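Local coordinates for protein DsvD (Desulfovibrio vulgaris, PDB 1UCR) that may play an essential role in dissimilatory sulfite reduction and carries a winged-helix motif that possibly interacts with DNA, at residues D10-K15 with Y63-A68; F22-F27 with M34-V39. One frame throughout, in Å; residues are numbered along the deposited sequence.

Overall arrangement
Interaction 1 (10-15 with 63-68) and interaction 2 (22-27 with 34-39) flank the middle of the chain, their own centres about 15 Å apart, and interaction 2 falls wholly within the chain between the two segments of interaction 1. They meet at neighbouring sheet strands 22-23 and 60-65, where Tyr63 N lies 2.8 Å from Phe22 O, a probable hydrogen bond. Side chains join them too: Leu12 CD2 is 3.4 Å from Phe22 CD1, and Tyr63 CB is 3.8 Å from Phe27 CE1. The two contacts thus share a run of packed side chains (Leu12, Phe22, Phe27, with Tyr63), while the sulfate ion sits at the start of helix 36-48, in interaction 2.

Interaction 1 of 2, residues D10-K15 with Y63-A68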
# COMPACT_ATOMS: atom_id res chain seq x y z
N ASP B 10 6.56 -6.47 -5.07
CA ASP B 10 8.01 -6.23 -5.01
C ASP B 10 8.48 -5.32 -6.15
O ASP B 10 9.35 -4.47 -5.95
CB ASP B 10 8.80 -7.53 -5.13
CG ASP B 10 8.66 -8.44 -3.89
OD1 ASP B 10 8.10 -7.98 -2.87
OD2 ASP B 10 9.09 -9.60 -3.98
N PHE B 11 7.93 -5.46 -7.35
CA PHE B 11 8.31 -4.56 -8.42
C PHE B 11 7.98 -3.12 -8.06
O PHE B 11 8.77 -2.19 -8.22
CB PHE B 11 7.58 -5.02 -9.73
CG PHE B 11 7.79 -3.92 -10.80
CD1 PHE B 11 9.04 -3.81 -11.42
CD2 PHE B 11 6.81 -3.04 -11.13
CE1 PHE B 11 9.24 -2.82 -12.39
CE2 PHE B 11 6.97 -2.03 -12.09
CZ PHE B 11 8.24 -1.93 -12.68
N LEU B 12 6.75 -2.88 -7.57
CA LEU B 12 6.26 -1.55 -7.28
C LEU B 12 6.99 -0.93 -6.09
O LEU B 12 7.21 0.28 -6.10
CB LEU B 12 4.76 -1.59 -7.02
CG LEU B 12 3.92 -1.94 -8.25
CD1 LEU B 12 2.45 -2.07 -7.81
CD2 LEU B 12 4.05 -0.88 -9.34
N ASN B 13 7.37 -1.75 -5.13
CA ASN B 13 7.99 -1.27 -3.90
C ASN B 13 9.49 -1.15 -4.12
O ASN B 13 10.29 -1.81 -3.51
CB ASN B 13 7.64 -2.23 -2.77
CG ASN B 13 8.06 -1.71 -1.41
OD1 ASN B 13 8.08 -0.52 -1.17
ND2 ASN B 13 8.37 -2.65 -0.52
N SER B 14 9.89 -0.29 -5.00
CA SER B 14 11.27 -0.12 -5.41
C SER B 14 11.61 1.35 -5.35
O SER B 14 10.73 2.15 -5.68
CB SER B 14 11.43 -0.56 -6.88
OG SER B 14 11.18 -1.93 -7.04
N LYS B 15 12.84 1.67 -4.99
CA LYS B 15 13.22 3.08 -4.92
C LYS B 15 13.53 3.68 -6.29
O LYS B 15 13.02 4.72 -6.69
CB LYS B 15 14.48 3.22 -4.05
CG LYS B 15 14.98 4.65 -4.01
CD LYS B 15 16.11 4.81 -3.00
CE LYS B 15 16.92 6.03 -3.31
NZ LYS B 15 17.92 5.84 -4.41
N TYR B 63 -2.11 1.02 -12.27
CA TYR B 63 -2.11 0.47 -10.94
C TYR B 63 -0.89 0.97 -10.22
O TYR B 63 0.19 1.04 -10.83
CB TYR B 63 -2.08 -1.06 -10.92
CG TYR B 63 -3.24 -1.72 -11.66
CD1 TYR B 63 -3.24 -1.80 -13.07
CD2 TYR B 63 -4.35 -2.22 -10.95
CE1 TYR B 63 -4.31 -2.39 -13.72
CE2 TYR B 63 -5.41 -2.82 -11.63
CZ TYR B 63 -5.36 -2.89 -13.02
OH TYR B 63 -6.40 -3.47 -13.73
N GLY B 64 -0.99 1.20 -8.93
CA GLY B 64 0.16 1.48 -8.06
C GLY B 64 -0.16 1.07 -6.64
O GLY B 64 -1.28 0.69 -6.33
N LEU B 65 0.88 1.10 -5.78
CA LEU B 65 0.62 0.75 -4.39
C LEU B 65 -0.30 1.76 -3.69
O LEU B 65 -0.25 2.96 -3.97
CB LEU B 65 1.99 0.71 -3.64
CG LEU B 65 2.81 -0.51 -4.02
CD1 LEU B 65 4.26 -0.33 -3.57
CD2 LEU B 65 2.26 -1.85 -3.47
N LYS B 66 -1.18 1.28 -2.80
CA LYS B 66 -2.12 2.15 -2.10
C LYS B 66 -1.40 3.30 -1.45
O LYS B 66 -0.43 3.06 -0.71
CB LYS B 66 -2.83 1.31 -1.04
CG LYS B 66 -3.99 2.02 -0.38
CD LYS B 66 -5.16 2.13 -1.38
CE LYS B 66 -6.45 2.58 -0.67
NZ LYS B 66 -7.46 2.87 -1.76
N GLY B 67 -1.88 4.49 -1.68
CA GLY B 67 -1.27 5.69 -1.10
C GLY B 67 -0.30 6.37 -2.03
O GLY B 67 0.03 7.56 -1.82
N ALA B 68 0.20 5.72 -3.09
CA ALA B 68 1.21 6.33 -3.94
C ALA B 68 0.71 7.57 -4.63
O ALA B 68 1.52 8.54 -4.78
CB ALA B 68 1.69 5.32 -4.99
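Leu12 and Leu65 share a first torsion that sets CG anti to the carbonyl carbon (chi1 -67° in Leu12, -73° in Leu65), and with both CB atoms directed at the opposing segment the two side chains run alongside one another, pointing opposite ways. The contact therefore lies along the flanks of the two chains: Leu65 CD1 reaches back to Leu12 CB at 3.7 Å, while Leu12 CD1 passes Leu65 CG at 4.1 Å and continues toward the strand backbone, 4.2 Å from Gly64 CA. Leu65 CD1 also lies beside the helix end, 3.8 Å from Asn13 N and 4.0 Å from Asn13 CB. No hydrogen bond crosses between the segments, so the contact is apolar, and its main residues are buried.

In the winged-helix fold this packs the end of helix 3-12 onto strand 60-65, the second strand of the hairpin that forms the wing. Leu52 of the partner strand 52-57 touches both leucines, and Phe27 adds to the surroundings of Leu12.

Each segment changes direction beside the contact. After Leu12 the chain leaves the helix through an inverse gamma turn centred on Asn13, and Ser14 OG donates to Phe11 O at 2.7 Å, from 45° above the carbonyl plane. The type II beta turn Leu65-Ala68 is closed by a bond of 2.9 Å from Ala68 N to Leu65 O; Gly67, with a positive phi, holds the N-cap position of helix 68-74. This corner also faces the second subunit, whose Gly67 packs on Asn13 and Leu65 and whose Lys70 NZ bonds to Asn13 O.

Interaction 2 of 2, residues F22-F27 with M34-V39; sequences FYFNDF and MKQREV. With SO4 (sulfate ion), chain E.
Phe24 directs the edge of its ring at the first turn of helix 36-48: CZ lies 3.5 Å from Gln36 O, near the ring plane. In the conformer described here, one of two, the Gln36 side chain crosses the phenylalanine at about a right angle, with CG 3.7 Å from Phe24 CE2. Val39 CG1 touches Phe24 CE1 and Phe27 CB, each at 3.9 Å. A chi1 of 179° in Val39 turns CG1 away from the backbone nitrogen and presents this methyl to helix 24-30.

These helices form the helix-turn-helix part of the winged-helix motif, in which helix 36-48 corresponds to the usual recognition helix, consistent with the proposed DNA interaction. Its N-terminus holds a sulfate, probably from the crystallisation liquor. Gln36 N donates to O2, and Arg37 N and NE both donate to O1; Arg37 NH2 reaches O4 at 2.7 Å, with an N-H...O angle of 167°. The anion lies at the edge of the guanidinium, near its plane.

Further out, Lys40 makes a cation-pi contact with Phe24, and Leu43 packs against both phenylalanines. At the start of helix 24-30, Tyr23 N bonds to Asp26 OD2 at 2.9 Å.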
# COMPACT_ATOMS: atom_id res chain seq x y z
N PHE B 22 1.70 2.33 -12.92
CA PHE B 22 2.14 1.68 -14.13
C PHE B 22 0.90 1.19 -14.90
O PHE B 22 -0.12 0.88 -14.31
CB PHE B 22 3.06 0.51 -13.80
CG PHE B 22 4.43 0.94 -13.35
CD1 PHE B 22 4.66 1.21 -12.00
CD2 PHE B 22 5.49 1.06 -14.26
CE1 PHE B 22 5.93 1.59 -11.55
CE2 PHE B 22 6.76 1.44 -13.80
CZ PHE B 22 6.96 1.65 -12.46
N TYR B 23 1.01 1.12 -16.22
CA TYR B 23 -0.06 0.58 -17.05
C TYR B 23 -0.31 -0.88 -16.80
O TYR B 23 0.60 -1.62 -16.47
CB TYR B 23 0.32 0.73 -18.55
CG TYR B 23 0.37 2.20 -18.94
CD1 TYR B 23 1.59 2.79 -19.28
CD2 TYR B 23 -0.76 2.99 -19.00
CE1 TYR B 23 1.63 4.13 -19.67
CE2 TYR B 23 -0.75 4.29 -19.34
CZ TYR B 23 0.48 4.87 -19.69
OH TYR B 23 0.48 6.22 -20.00
N PHE B 24 -1.55 -1.31 -17.08
CA PHE B 24 -1.81 -2.75 -17.12
C PHE B 24 -0.76 -3.49 -17.90
O PHE B 24 -0.21 -4.50 -17.46
CB PHE B 24 -3.20 -2.94 -17.75
CG PHE B 24 -3.50 -4.43 -17.92
CD1 PHE B 24 -3.63 -5.29 -16.81
CD2 PHE B 24 -3.59 -5.01 -19.16
CE1 PHE B 24 -3.84 -6.64 -16.97
CE2 PHE B 24 -3.86 -6.37 -19.35
CZ PHE B 24 -3.99 -7.20 -18.24
N ASN B 25 -0.38 -3.00 -19.08
CA ASN B 25 0.55 -3.69 -19.94
C ASN B 25 1.98 -3.62 -19.43
O ASN B 25 2.80 -4.43 -19.84
CB ASN B 25 0.49 -3.16 -21.38
CG ASN B 25 -0.72 -3.58 -22.15
OD1 ASN B 25 -1.52 -4.39 -21.70
ND2 ASN B 25 -0.84 -3.02 -23.33
N ASP B 26 2.30 -2.69 -18.50
CA ASP B 26 3.60 -2.81 -17.83
C ASP B 26 3.69 -4.11 -17.03
O ASP B 26 4.74 -4.72 -16.97
CB ASP B 26 3.84 -1.62 -16.89
CG ASP B 26 4.24 -0.33 -17.61
OD1 ASP B 26 5.14 -0.39 -18.47
OD2 ASP B 26 3.67 0.71 -17.24
N PHE B 27 2.56 -4.53 -16.43
CA PHE B 27 2.58 -5.77 -15.62
C PHE B 27 2.61 -6.98 -16.52
O PHE B 27 3.33 -7.96 -16.24
CB PHE B 27 1.37 -5.80 -14.68
CG PHE B 27 1.43 -4.66 -13.69
CD1 PHE B 27 0.67 -3.53 -13.91
CD2 PHE B 27 2.26 -4.72 -12.56
CE1 PHE B 27 0.75 -2.44 -13.06
CE2 PHE B 27 2.30 -3.65 -11.68
CZ PHE B 27 1.54 -2.52 -11.94
N MET B 34 2.57 -15.36 -17.87
CA MET B 34 1.20 -15.46 -17.34
C MET B 34 0.20 -15.11 -18.41
O MET B 34 0.47 -14.24 -19.27
CB MET B 34 1.09 -14.44 -16.22
CG MET B 34 1.80 -14.67 -14.89
SD MET B 34 1.39 -13.50 -13.54
CE MET B 34 -0.40 -13.69 -13.59
N LYS B 35 -1.00 -15.68 -18.38
CA LYS B 35 -2.06 -15.22 -19.27
C LYS B 35 -2.42 -13.78 -18.93
O LYS B 35 -2.47 -13.42 -17.76
CB LYS B 35 -3.30 -16.10 -19.10
CG LYS B 35 -3.10 -17.53 -19.62
CD LYS B 35 -4.38 -18.34 -19.35
CE LYS B 35 -4.72 -19.40 -20.37
NZ LYS B 35 -5.94 -20.14 -19.93
N GLN B 36 -2.69 -12.96 -19.92
CA GLN B 36 -3.05 -11.56 -19.65
C GLN B 36 -4.29 -11.50 -18.78
O GLN B 36 -4.42 -10.65 -17.88
CB GLN B 36 -3.46 -11.12 -21.05
CG GLN B 36 -3.78 -9.64 -21.03
CD GLN B 36 -4.00 -9.08 -22.41
OE1 GLN B 36 -3.11 -8.43 -22.98
NE2 GLN B 36 -5.19 -9.34 -22.89
N ARG B 37 -5.28 -12.41 -18.98
CA ARG B 37 -6.49 -12.42 -18.15
C ARG B 37 -6.15 -12.66 -16.70
O ARG B 37 -6.77 -12.11 -15.77
CB ARG B 37 -7.49 -13.53 -18.61
CG ARG B 37 -8.21 -13.25 -19.90
CD ARG B 37 -8.94 -14.49 -20.43
NE ARG B 37 -7.89 -15.28 -21.09
CZ ARG B 37 -7.92 -16.58 -21.29
NH1 ARG B 37 -9.01 -17.19 -20.84
NH2 ARG B 37 -6.88 -17.11 -21.90
N GLU B 38 -5.15 -13.54 -16.47
CA GLU B 38 -4.77 -13.83 -15.07
C GLU B 38 -4.05 -12.62 -14.47
O GLU B 38 -4.24 -12.33 -13.28
CB GLU B 38 -3.90 -15.09 -15.05
CG GLU B 38 -3.48 -15.48 -13.64
CD GLU B 38 -4.60 -15.87 -12.70
OE1 GLU B 38 -4.25 -16.10 -11.50
OE2 GLU B 38 -5.80 -15.98 -13.06
N VAL B 39 -3.24 -11.89 -15.24
CA VAL B 39 -2.63 -10.66 -14.71
C VAL B 39 -3.73 -9.70 -14.29
O VAL B 39 -3.69 -9.09 -13.22
CB VAL B 39 -1.65 -10.04 -15.72
CG1 VAL B 39 -1.06 -8.75 -15.15
CG2 VAL B 39 -0.54 -11.03 -16.09
S SO4 E . -4.56 -14.39 -22.67
O1 SO4 E . -5.34 -13.93 -21.53
O2 SO4 E . -3.09 -14.24 -22.42
O3 SO4 E . -4.95 -13.74 -23.95
O4 SO4 E . -4.77 -15.85 -22.90